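Local atomic coordinates of transcriptional regulators (LACI-FAMILY TRANSCRIPTIONAL REGULATORY PROTEIN) (Corynebacterium glutamicum, PDB entry 3GYB), a protein that probably acts as a DNA-binding transcription factor of the LacI family, with a magnesium ion bound in its periplasmic-binding-protein-like core. Residues L132-S137 against F181-I186; G105-T110 against E139-A144; T214-A217 against L221-L224; E166-L171 against L192-E197; A92-S97 against I255-Q260. One frame throughout, in Å; residues are numbered along the deposited sequence.

Interaction 1. Residues L132-S137 against F181-I186; sequences LRRFES and FSSNDI
Arg134, on helix 129-144, reaches Ser183 in the short link between strand 179-182 and helix 185-198. One hydrogen bond joins the two segments: NH1 of Arg134 donates to O of Ser183 at 2.9 Å, bent to 143° at the hydrogen, with the acceptor slightly out of the guanidinium plane. The side chain leaves the helix with CG opposite the carbonyl carbon (chi1 -67°) and then runs extended, which carries the guanidinium past Ser183. NE also forms a salt bridge with Asp102, and these two bonds help fix how the flat group is turned.

Van der Waals contacts surround the bond. CD of Arg134 lies alongside Ser183, 3.6 Å from its O and 3.9 Å from its OG. At the strand end of the link, the Phe181 ring approaches by its edge, CE2 standing 4.2 Å from O of Arg134.

At the end of the link, Asn184 occupies the N-cap position of helix 185-198, and its OD1 also bonds to Thr187. Its side chain lies near Asp212, a magnesium ligand, and Arg134 is about 8 Å from the ion. Loops that leave a parallel strand and enter a helix beside the interlobe cleft are typical of the type I periplasmic-binding-protein fold.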
# COMPACT_ATOMS: atom_id res chain seq x y z
N LEU A 132 -8.07 10.39 -17.04
CA LEU A 132 -8.43 11.04 -18.30
C LEU A 132 -7.87 12.45 -18.36
O LEU A 132 -7.33 12.86 -19.38
CB LEU A 132 -9.96 11.07 -18.47
CG LEU A 132 -10.57 9.92 -19.28
CD1 LEU A 132 -10.32 8.59 -18.59
CD2 LEU A 132 -12.07 10.16 -19.44
N ARG A 133 -7.99 13.18 -17.26
CA ARG A 133 -7.48 14.54 -17.19
C ARG A 133 -5.97 14.56 -17.40
O ARG A 133 -5.44 15.41 -18.12
CB ARG A 133 -7.84 15.18 -15.84
CG ARG A 133 -9.32 15.49 -15.68
CD ARG A 133 -9.56 16.36 -14.44
NE ARG A 133 -9.44 15.62 -13.19
CZ ARG A 133 -10.41 14.85 -12.68
NH1 ARG A 133 -11.57 14.73 -13.31
NH2 ARG A 133 -10.21 14.22 -11.53
N ARG A 134 -5.26 13.63 -16.76
CA ARG A 134 -3.81 13.58 -16.90
C ARG A 134 -3.40 13.21 -18.32
O ARG A 134 -2.38 13.69 -18.82
CB ARG A 134 -3.23 12.60 -15.88
CG ARG A 134 -3.42 13.10 -14.45
CD ARG A 134 -3.03 12.09 -13.39
NE ARG A 134 -3.57 12.50 -12.09
CZ ARG A 134 -3.51 11.76 -10.98
NH1 ARG A 134 -2.93 10.57 -10.99
NH2 ARG A 134 -4.06 12.22 -9.86
N PHE A 135 -4.20 12.37 -18.97
CA PHE A 135 -3.92 11.97 -20.34
C PHE A 135 -4.14 13.16 -21.27
O PHE A 135 -3.33 13.42 -22.15
CB PHE A 135 -4.84 10.81 -20.76
CG PHE A 135 -4.99 10.67 -22.26
CD1 PHE A 135 -3.95 10.18 -23.03
CD2 PHE A 135 -6.16 11.08 -22.89
CE1 PHE A 135 -4.06 10.09 -24.42
CE2 PHE A 135 -6.29 11.01 -24.28
CZ PHE A 135 -5.24 10.51 -25.04
N GLU A 136 -5.25 13.87 -21.07
CA GLU A 136 -5.56 15.02 -21.90
C GLU A 136 -4.49 16.11 -21.77
O GLU A 136 -4.08 16.71 -22.76
CB GLU A 136 -6.94 15.57 -21.53
CG GLU A 136 -8.07 14.59 -21.79
CD GLU A 136 -9.43 15.18 -21.51
OE1 GLU A 136 -9.65 15.70 -20.39
OE2 GLU A 136 -10.29 15.13 -22.42
N SER A 137 -4.04 16.35 -20.54
CA SER A 137 -3.01 17.35 -20.32
C SER A 137 -1.69 16.89 -20.92
O SER A 137 -0.94 17.69 -21.48
CB SER A 137 -2.84 17.62 -18.82
OG SER A 137 -1.82 18.57 -18.59
N PHE A 181 5.81 8.96 -18.63
CA PHE A 181 5.08 9.68 -17.60
C PHE A 181 3.94 8.74 -17.25
O PHE A 181 3.00 8.57 -18.02
CB PHE A 181 4.54 11.03 -18.09
CG PHE A 181 3.40 11.58 -17.25
CD1 PHE A 181 3.42 11.45 -15.86
CD2 PHE A 181 2.32 12.20 -17.85
CE1 PHE A 181 2.37 11.94 -15.09
CE2 PHE A 181 1.26 12.70 -17.08
CZ PHE A 181 1.29 12.57 -15.70
N SER A 182 4.05 8.09 -16.09
CA SER A 182 3.03 7.16 -15.63
C SER A 182 1.91 7.92 -14.94
O SER A 182 2.16 8.79 -14.10
CB SER A 182 3.66 6.16 -14.65
OG SER A 182 2.72 5.18 -14.27
N SER A 183 0.67 7.59 -15.28
CA SER A 183 -0.48 8.28 -14.72
C SER A 183 -0.46 8.30 -13.19
O SER A 183 -0.96 9.24 -12.58
CB SER A 183 -1.79 7.64 -15.21
OG SER A 183 -2.88 8.52 -14.99
N ASN A 184 0.11 7.28 -12.58
CA ASN A 184 0.21 7.24 -11.12
C ASN A 184 1.38 6.37 -10.68
O ASN A 184 1.97 5.66 -11.49
CB ASN A 184 -1.09 6.74 -10.51
CG ASN A 184 -1.54 5.43 -11.10
OD1 ASN A 184 -0.82 4.43 -11.03
ND2 ASN A 184 -2.72 5.42 -11.71
N ASP A 185 1.71 6.45 -9.39
CA ASP A 185 2.84 5.70 -8.85
C ASP A 185 2.72 4.18 -8.93
O ASP A 185 3.69 3.51 -9.28
CB ASP A 185 3.07 6.08 -7.38
CG ASP A 185 3.70 7.44 -7.22
OD1 ASP A 185 4.00 8.11 -8.24
OD2 ASP A 185 3.91 7.85 -6.05
N ILE A 186 1.56 3.63 -8.59
CA ILE A 186 1.42 2.18 -8.60
C ILE A 186 1.67 1.65 -10.01
O ILE A 186 2.30 0.61 -10.19
CB ILE A 186 0.04 1.74 -8.06
CG1 ILE A 186 0.04 0.24 -7.78
CG2 ILE A 186 -1.06 2.11 -9.03
CD1 ILE A 186 1.07 -0.19 -6.75

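Interaction 2. Residues G105-T110 against E139-A144; sequences GAEIAT and EATMRA
Thr110 and Thr141 meet methyl to methyl between helices 102-115 and 129-144, their CG2 atoms 3.7 Å apart and the two short side chains sliding past each other in opposite directions. Both threonines adopt the same conformation, CG2 opposite the backbone N and OG1 opposite the carbonyl carbon. This turns each hydroxyl back to its own helix and offers the methyl to the neighbour. OG1 of Thr110 (chi1 -53°) bonds to O of Ala106 at 2.8 Å, sharing that carbonyl with Thr110 N, which arrives from the opposite face of its plane. Thr141 OG1 is likewise satisfied by O of Ser137.

Even so, the Thr141 hydroxyl oxygen also contributes to the packing, lying 3.6 Å from CA of Glu107. The Glu107 side chain crosses Thr141 at about a right angle, touching with CB and CG, and extends onward so that its carboxylate can pair with Arg104. On the other flank Met142, present as selenomethionine, folds back on itself: the bend at chi2 (-68°) brings SE to 3.7 Å from Thr110 CG2, while its CG touches the same methyl. That one methyl is thus met by both Thr141 and Met142.

The axes of the short segments approach to 9.2 Å, running in the same general direction with a crossing angle of -44°. Thr110 also packs on Phe181 of the sheet. Adjacent helices at such an angle, covering one side of a parallel sheet, are typical of alpha/beta sandwich folds like this one.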
# COMPACT_ATOMS: atom_id res chain seq x y z
N GLY A 105 -0.74 19.21 -12.86
CA GLY A 105 0.19 18.17 -12.46
C GLY A 105 0.79 17.43 -13.63
O GLY A 105 2.01 17.21 -13.69
N ALA A 106 -0.06 17.04 -14.58
CA ALA A 106 0.39 16.32 -15.76
C ALA A 106 1.25 17.23 -16.64
O ALA A 106 2.16 16.78 -17.33
CB ALA A 106 -0.80 15.80 -16.54
N GLU A 107 0.95 18.53 -16.61
CA GLU A 107 1.71 19.49 -17.40
C GLU A 107 3.13 19.57 -16.83
O GLU A 107 4.12 19.58 -17.57
CB GLU A 107 1.04 20.86 -17.34
CG GLU A 107 1.82 21.97 -18.03
CD GLU A 107 1.12 23.31 -17.95
OE1 GLU A 107 0.83 23.77 -16.83
OE2 GLU A 107 0.86 23.90 -19.02
N ILE A 108 3.22 19.62 -15.50
CA ILE A 108 4.50 19.70 -14.82
C ILE A 108 5.35 18.47 -15.15
O ILE A 108 6.52 18.59 -15.47
CB ILE A 108 4.32 19.78 -13.29
CG1 ILE A 108 3.64 21.10 -12.92
CG2 ILE A 108 5.67 19.64 -12.60
CD1 ILE A 108 3.37 21.25 -11.43
N ALA A 109 4.73 17.30 -15.06
CA ALA A 109 5.42 16.05 -15.33
C ALA A 109 5.95 15.98 -16.75
O ALA A 109 7.11 15.64 -16.98
CB ALA A 109 4.49 14.86 -15.08
N THR A 110 5.09 16.31 -17.71
CA THR A 110 5.46 16.27 -19.11
C THR A 110 6.52 17.31 -19.43
O THR A 110 7.51 17.01 -20.10
CB THR A 110 4.22 16.50 -20.00
OG1 THR A 110 3.20 15.56 -19.62
CG2 THR A 110 4.56 16.29 -21.47
N GLU A 139 -1.24 15.07 -23.57
CA GLU A 139 -1.31 15.32 -25.01
C GLU A 139 -1.23 16.80 -25.34
O GLU A 139 -0.52 17.19 -26.26
CB GLU A 139 -2.59 14.73 -25.61
CG GLU A 139 -2.64 13.20 -25.65
CD GLU A 139 -3.40 12.68 -26.85
OE1 GLU A 139 -4.42 13.29 -27.23
OE2 GLU A 139 -2.98 11.64 -27.42
N ALA A 140 -1.97 17.62 -24.60
CA ALA A 140 -1.97 19.05 -24.86
C ALA A 140 -0.59 19.66 -24.64
O ALA A 140 -0.15 20.53 -25.39
CB ALA A 140 -3.00 19.75 -23.97
N THR A 141 0.09 19.21 -23.59
CA THR A 141 1.42 19.73 -23.29
C THR A 141 2.42 19.28 -24.35
O THR A 141 3.28 20.07 -24.75
CB THR A 141 1.89 19.26 -21.91
OG1 THR A 141 0.96 19.73 -20.92
CG2 THR A 141 3.28 19.80 -21.60
N MSE A 142 2.32 18.03 -24.79
CA MSE A 142 3.23 17.55 -25.82
C MSE A 142 3.04 18.38 -27.10
O MSE A 142 4.01 18.86 -27.68
CB MSE A 142 2.98 16.06 -26.13
CG MSE A 142 3.47 15.11 -25.04
SE MSE A 142 5.40 15.01 -24.86
CE MSE A 142 5.82 14.01 -26.47
N ARG A 143 1.79 18.55 -27.53
CA ARG A 143 1.51 19.33 -28.74
C ARG A 143 1.85 20.80 -28.59
O ARG A 143 2.21 21.47 -29.56
CB ARG A 143 0.04 19.17 -29.14
CG ARG A 143 -0.31 17.76 -29.56
CD ARG A 143 -1.60 17.70 -30.36
NE ARG A 143 -1.86 16.35 -30.82
CZ ARG A 143 -2.46 15.41 -30.10
NH1 ARG A 143 -2.88 15.68 -28.88
NH2 ARG A 143 -2.62 14.19 -30.60
N ALA A 144 1.73 21.33 -27.37
CA ALA A 144 2.06 22.73 -27.15
C ALA A 144 3.54 22.94 -27.44
O ALA A 144 3.95 24.00 -27.91
CB ALA A 144 1.75 23.12 -25.72

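Interaction 3. Residues T214-A217 against L221-L224; sequences TPLA and LINL
Ala217 and Leu224 form the tight end of this contact, where a short helical turn is met by the chain that has just reversed on it. N of Leu224 donates to O of Ala217 at 3.0 Å, on a lone pair in the carbonyl plane, and the same two residues touch through their CB atoms at 3.7 Å. Next to them Ile222 packs over the carbonyl of Leu216: its CB is 3.4 Å from Leu216 O and its CD1 3.5 Å from it. With CG1 opposite the carbonyl carbon (chi1 -59°) and the chain extended beyond it, CD1 also lies 3.9 Å from Leu216 CB. The Leu216 carbonyl oxygen is not left to apolar neighbours alone, for the hydroxyl of Thr219 bonds to it. Behind this layer Ile222 rests on Ile189 and Leu192 of helix 185-198.

The looser side begins at Asn223. Its backbone has a positive phi (42°), and its CB points away from the helical turn; the backbone passes close, CA 3.6 Å from O of Ala217, while the side chain stays clear. The partly exposed Leu216 packs on Pro18 and, across the dimer, on Leu216 of the second subunit.

At the start of the turn Thr214 is the N-cap, its OG1 accepting from Ala217 N at 3.3 Å. A capped helical turn, doubled back before strand 226-228 and placed at the subunit boundary, belongs to the C-terminal part of the LacI-type dimer core.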
# COMPACT_ATOMS: atom_id res chain seq x y z
N THR A 214 3.29 8.53 -3.40
CA THR A 214 2.86 7.48 -2.48
C THR A 214 4.02 7.17 -1.55
O THR A 214 5.17 7.53 -1.83
CB THR A 214 2.55 6.18 -3.23
OG1 THR A 214 3.69 5.82 -4.02
CG2 THR A 214 1.33 6.32 -4.12
N PRO A 215 3.75 6.49 -0.43
CA PRO A 215 4.82 6.14 0.50
C PRO A 215 5.86 5.27 -0.22
O PRO A 215 7.06 5.35 0.06
CB PRO A 215 4.09 5.37 1.60
CG PRO A 215 2.76 6.05 1.63
CD PRO A 215 2.43 6.19 0.16
N LEU A 216 5.39 4.46 -1.17
CA LEU A 216 6.27 3.59 -1.95
C LEU A 216 7.30 4.40 -2.72
O LEU A 216 8.48 4.06 -2.79
CB LEU A 216 5.46 2.74 -2.93
CG LEU A 216 4.49 1.70 -2.38
CD1 LEU A 216 3.62 1.16 -3.52
CD2 LEU A 216 5.26 0.57 -1.73
N ALA A 217 6.85 5.50 -3.32
CA ALA A 217 7.73 6.36 -4.10
C ALA A 217 8.81 6.97 -3.22
O ALA A 217 9.90 7.28 -3.68
CB ALA A 217 6.92 7.46 -4.78
N LEU A 221 14.50 2.25 -1.79
CA LEU A 221 14.52 1.21 -2.81
C LEU A 221 13.92 1.66 -4.14
O LEU A 221 14.50 1.45 -5.21
CB LEU A 221 13.77 -0.03 -2.31
CG LEU A 221 13.72 -1.19 -3.32
CD1 LEU A 221 15.14 -1.71 -3.55
CD2 LEU A 221 12.82 -2.30 -2.79
N ILE A 222 12.74 2.26 -4.08
CA ILE A 222 12.06 2.70 -5.29
C ILE A 222 12.52 4.10 -5.70
O ILE A 222 12.80 4.34 -6.88
CB ILE A 222 10.54 2.64 -5.07
CG1 ILE A 222 10.16 1.19 -4.71
CG2 ILE A 222 9.80 3.10 -6.31
CD1 ILE A 222 8.69 0.99 -4.37
N ASN A 223 12.61 5.01 -4.73
CA ASN A 223 13.12 6.36 -4.97
C ASN A 223 12.58 6.96 -6.27
O ASN A 223 13.35 7.40 -7.13
CB ASN A 223 14.65 6.29 -5.01
CG ASN A 223 15.30 7.64 -4.81
OD1 ASN A 223 14.84 8.45 -4.01
ND2 ASN A 223 16.39 7.88 -5.53
N LEU A 224 11.26 7.00 -6.37
CA LEU A 224 10.55 7.46 -7.57
C LEU A 224 10.29 8.96 -7.73
O LEU A 224 9.69 9.59 -6.86
CB LEU A 224 9.20 6.73 -7.62
CG LEU A 224 8.52 6.14 -8.87
CD1 LEU A 224 7.02 6.18 -8.61
CD2 LEU A 224 8.86 6.89 -10.14

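Interaction 4. Residues E166-L171 against L192-E197; sequences ETLALL and LGAARE
The shortest backbone hydrogen bond within these two segments, Leu170 N to Glu166 O at 2.8 Å, closes the turn from which Thr167 and Leu168 lean on Ala194. It belongs to a pair of neighbouring helices, 160-173 and 185-198, linked through strand 179-182 in the alpha/beta sandwich of the periplasmic-binding-protein fold. The axes of the short segments come within 8.7 Å and cross at -56°.

No hydrogen bond joins the two segments; the methyl of Ala194 does most of the work. It lodges against Thr167, whose CG2 approaches CB of Ala194 to 3.4 Å, closer than carbon atoms usually pack. Thr167 holds CG2 opposite its backbone N (chi1 -63°), sending the methyl outward while OG1 turns back to bond with O of Gly163. Leu168 comes in beside it, CD2 meeting Ala194 CB at 3.7 Å, and Tyr164 packs on the same alanine from one turn earlier.

Toward the surface the contact thins out. Glu197 turns its carboxylate outward, where OE1 forms a salt bridge with Arg220 of the second subunit, and only the aliphatic stem faces the leucine: CG of Glu197 lies 4.4 Å from CD2 of Leu168.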
# COMPACT_ATOMS: atom_id res chain seq x y z
N GLU A 166 1.86 -3.55 -19.60
CA GLU A 166 1.66 -2.47 -20.56
C GLU A 166 3.00 -1.83 -20.93
O GLU A 166 3.20 -1.43 -22.08
CB GLU A 166 0.74 -1.39 -19.98
CG GLU A 166 -0.73 -1.76 -19.92
CD GLU A 166 -1.33 -1.99 -21.29
OE1 GLU A 166 -1.15 -1.13 -22.17
OE2 GLU A 166 -1.98 -3.04 -21.48
N THR A 167 3.91 -1.70 -19.97
CA THR A 167 5.20 -1.09 -20.27
C THR A 167 6.03 -2.01 -21.15
O THR A 167 6.69 -1.56 -22.09
CB THR A 167 5.99 -0.75 -18.98
OG1 THR A 167 5.26 0.23 -18.24
CG2 THR A 167 7.36 -0.17 -19.34
N LEU A 168 6.01 -3.31 -20.86
CA LEU A 168 6.76 -4.25 -21.69
C LEU A 168 6.24 -4.21 -23.12
O LEU A 168 7.01 -4.29 -24.07
CB LEU A 168 6.65 -5.67 -21.13
CG LEU A 168 7.45 -5.97 -19.86
CD1 LEU A 168 7.17 -7.41 -19.43
CD2 LEU A 168 8.95 -5.77 -20.12
N ALA A 169 4.92 -4.10 -23.27
CA ALA A 169 4.32 -4.06 -24.61
C ALA A 169 4.63 -2.73 -25.30
O ALA A 169 4.98 -2.71 -26.48
CB ALA A 169 2.82 -4.26 -24.51
N LEU A 170 4.51 -1.64 -24.57
CA LEU A 170 4.78 -0.30 -25.11
C LEU A 170 6.21 -0.15 -25.63
O LEU A 170 6.43 0.35 -26.74
CB LEU A 170 4.52 0.76 -24.03
CG LEU A 170 4.85 2.21 -24.40
CD1 LEU A 170 3.81 2.73 -25.37
CD2 LEU A 170 4.87 3.05 -23.13
N LEU A 171 7.18 -0.57 -24.82
CA LEU A 171 8.57 -0.45 -25.22
C LEU A 171 8.95 -1.42 -26.33
O LEU A 171 9.91 -1.18 -27.07
CB LEU A 171 9.48 -0.64 -24.00
CG LEU A 171 9.25 0.44 -22.93
CD1 LEU A 171 10.19 0.19 -21.76
CD2 LEU A 171 9.48 1.82 -23.52
N LEU A 192 8.74 0.34 -13.69
CA LEU A 192 10.10 0.14 -13.19
C LEU A 192 10.47 -1.34 -13.27
O LEU A 192 11.61 -1.69 -13.55
CB LEU A 192 10.23 0.63 -11.74
CG LEU A 192 10.20 2.15 -11.57
CD1 LEU A 192 9.97 2.52 -10.10
CD2 LEU A 192 11.52 2.75 -12.08
N GLY A 193 9.50 -2.21 -13.00
CA GLY A 193 9.75 -3.63 -13.07
C GLY A 193 10.01 -4.04 -14.51
O GLY A 193 10.86 -4.89 -14.79
N ALA A 194 9.28 -3.44 -15.44
CA ALA A 194 9.45 -3.76 -16.86
C ALA A 194 10.86 -3.36 -17.29
O ALA A 194 11.54 -4.11 -17.99
CB ALA A 194 8.40 -3.02 -17.70
N ALA A 195 11.30 -2.18 -16.86
CA ALA A 195 12.64 -1.71 -17.20
C ALA A 195 13.67 -2.71 -16.68
O ALA A 195 14.63 -3.06 -17.38
CB ALA A 195 12.88 -0.33 -16.59
N ARG A 196 13.48 -3.18 -15.45
CA ARG A 196 14.40 -4.15 -14.86
C ARG A 196 14.41 -5.44 -15.69
O ARG A 196 15.47 -5.99 -15.98
CB ARG A 196 14.01 -4.44 -13.41
CG ARG A 196 15.02 -5.32 -12.69
CD ARG A 196 14.65 -5.62 -11.24
NE ARG A 196 15.71 -6.38 -10.60
CZ ARG A 196 15.68 -6.85 -9.35
NH1 ARG A 196 14.62 -6.64 -8.58
NH2 ARG A 196 16.72 -7.52 -8.88
N GLU A 197 13.23 -5.93 -16.06
CA GLU A 197 13.13 -7.15 -16.86
C GLU A 197 13.82 -6.99 -18.21
O GLU A 197 14.40 -7.93 -18.74
CB GLU A 197 11.65 -7.50 -17.07
CG GLU A 197 11.40 -8.71 -17.97
CD GLU A 197 12.12 -9.96 -17.49
OE1 GLU A 197 12.15 -10.20 -16.27
OE2 GLU A 197 12.63 -10.71 -18.35

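Interaction 5. Residues A92-S97 against I255-Q260; sequences ASTHDS and IMHTLQ
A type I beta turn, Thr94 to Ser97, leads into strand 97-100 and presents its carbonyl oxygens to the ring of His257, just ahead of the last strand, 258-264. ND1 of His257 is the donor. Its sounder bond goes to O of Ser97 at 3.1 Å, with 152° at the hydrogen and the acceptor close to the ring plane. A second bond, to O of Thr94, is short at 2.8 Å but weak, since the angle falls to 115°. The next edge atom, CE1, lies 3.2 Å from O of His95; three carbonyls of one turn thus gather round the ND1-CE1 end of the ring, those of His95 and Ser97 at its edge.

The ring gets there because CG stands opposite the carbonyl carbon of His257 (chi1 -73°), swinging the imidazole toward the turn. CG2 of Ile255 lies over one face, 4.3 Å above the plane and offset toward its rim. Within the loop, O of Thr94 also receives N of Ser97 at 3.2 Å, and Ser93 OG accepts from His95 N in an ST turn.

Arg88 bridges the two sides, bonding to Ser97 OG, His257 O and Thr258 OG1. Such side-chain bracing of a turn fits the start of two adjacent parallel strands in an alpha/beta sheet.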
# COMPACT_ATOMS: atom_id res chain seq x y z
N ALA A 92 -18.87 18.78 -13.84
CA ALA A 92 -19.57 19.32 -12.67
C ALA A 92 -18.84 20.38 -11.85
O ALA A 92 -17.62 20.55 -11.96
CB ALA A 92 -19.99 18.17 -11.76
N SER A 93 -19.61 21.09 -11.03
CA SER A 93 -19.10 22.13 -10.15
C SER A 93 -18.17 21.49 -9.13
O SER A 93 -18.21 20.28 -8.92
CB SER A 93 -20.26 22.81 -9.43
OG SER A 93 -19.82 23.52 -8.28
N THR A 94 -17.34 22.30 -8.48
CA THR A 94 -16.41 21.79 -7.48
C THR A 94 -16.86 22.10 -6.06
O THR A 94 -16.09 21.97 -5.12
CB THR A 94 -15.01 22.40 -7.65
OG1 THR A 94 -15.07 23.82 -7.43
CG2 THR A 94 -14.47 22.14 -9.05
N HIS A 95 -18.13 22.49 -5.91
CA HIS A 95 -18.64 22.85 -4.59
C HIS A 95 -18.50 21.77 -3.53
O HIS A 95 -18.27 22.06 -2.36
CB HIS A 95 -20.11 23.27 -4.67
CG HIS A 95 -21.06 22.15 -4.93
ND1 HIS A 95 -21.34 21.69 -6.20
CD2 HIS A 95 -21.78 21.38 -4.08
CE1 HIS A 95 -22.20 20.69 -6.12
NE2 HIS A 95 -22.48 20.48 -4.85
N ASP A 96 -18.63 20.51 -3.94
CA ASP A 96 -18.54 19.42 -2.98
C ASP A 96 -17.36 18.51 -3.23
O ASP A 96 -17.38 17.33 -2.86
CB ASP A 96 -19.84 18.62 -2.97
CG ASP A 96 -20.14 17.97 -4.31
OD1 ASP A 96 -19.47 18.31 -5.31
OD2 ASP A 96 -21.06 17.13 -4.35
N SER A 97 -16.32 19.05 -3.85
CA SER A 97 -15.13 18.26 -4.11
C SER A 97 -13.85 19.05 -3.83
O SER A 97 -13.81 20.27 -3.95
CB SER A 97 -15.14 17.77 -5.56
OG SER A 97 -14.91 18.83 -6.47
N ILE A 255 -11.67 27.46 2.67
CA ILE A 255 -11.45 26.13 2.11
C ILE A 255 -10.90 26.19 0.69
O ILE A 255 -11.39 26.95 -0.15
CB ILE A 255 -12.76 25.32 2.06
CG1 ILE A 255 -13.46 25.35 3.43
CG2 ILE A 255 -12.48 23.88 1.65
CD1 ILE A 255 -12.60 24.85 4.56
N MSE A 256 -9.88 25.38 0.42
CA MSE A 256 -9.28 25.29 -0.91
C MSE A 256 -9.88 24.07 -1.59
O MSE A 256 -9.67 22.94 -1.15
CB MSE A 256 -7.77 25.12 -0.82
CG MSE A 256 -7.01 26.26 -0.16
SE MSE A 256 -7.23 27.90 -1.12
CE MSE A 256 -6.27 27.42 -2.70
N HIS A 257 -10.62 24.30 -2.68
CA HIS A 257 -11.25 23.21 -3.42
C HIS A 257 -10.29 22.60 -4.44
O HIS A 257 -10.43 21.44 -4.81
CB HIS A 257 -12.50 23.73 -4.12
CG HIS A 257 -13.64 23.99 -3.20
ND1 HIS A 257 -14.62 23.05 -2.94
CD2 HIS A 257 -13.94 25.07 -2.43
CE1 HIS A 257 -15.46 23.53 -2.04
NE2 HIS A 257 -15.08 24.76 -1.72
N THR A 258 -9.34 23.39 -4.91
CA THR A 258 -8.37 22.90 -5.88
C THR A 258 -6.97 23.19 -5.36
O THR A 258 -6.58 24.35 -5.20
CB THR A 258 -8.55 23.59 -7.26
OG1 THR A 258 -9.88 23.33 -7.74
CG2 THR A 258 -7.54 23.06 -8.27
N LEU A 259 -6.21 22.13 -5.07
CA LEU A 259 -4.86 22.30 -4.56
C LEU A 259 -3.83 22.15 -5.67
O LEU A 259 -4.04 21.42 -6.63
CB LEU A 259 -4.59 21.30 -3.44
CG LEU A 259 -5.34 21.65 -2.15
CD1 LEU A 259 -6.59 20.79 -2.02
CD2 LEU A 259 -4.43 21.46 -0.96
N GLN A 260 -2.72 22.86 -5.52
CA GLN A 260 -1.67 22.81 -6.52
C GLN A 260 -0.71 21.64 -6.35
O GLN A 260 -0.23 21.37 -5.25
CB GLN A 260 -0.86 24.12 -6.51
CG GLN A 260 -1.68 25.34 -6.91
CD GLN A 260 -2.33 25.17 -8.26
OE1 GLN A 260 -3.55 25.33 -8.40
NE2 GLN A 260 -1.53 24.85 -9.27

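In the fold
Followed from the N terminus, the chain first opens interaction 5 at 92-97 and closes it only at 255-260, so this longest loop encloses the other four contacts. Interaction 2 opens next, and interaction 1 opens before it closes; the two cross, share helix 129-144 and touch through Ala106 and Ala109. Interaction 4 opens before interaction 1 closes, crosses it in turn and shares helix 185-198 with it. Interaction 3 then closes a tight local loop, touching interaction 1 through Asp185 and interaction 4 through Leu192. Together, interactions 1 to 4 tie helices and loops around one lobe, with 3 and 4 reaching the second subunit, while interaction 5 joins the starts of neighbouring strands and touches none of the others.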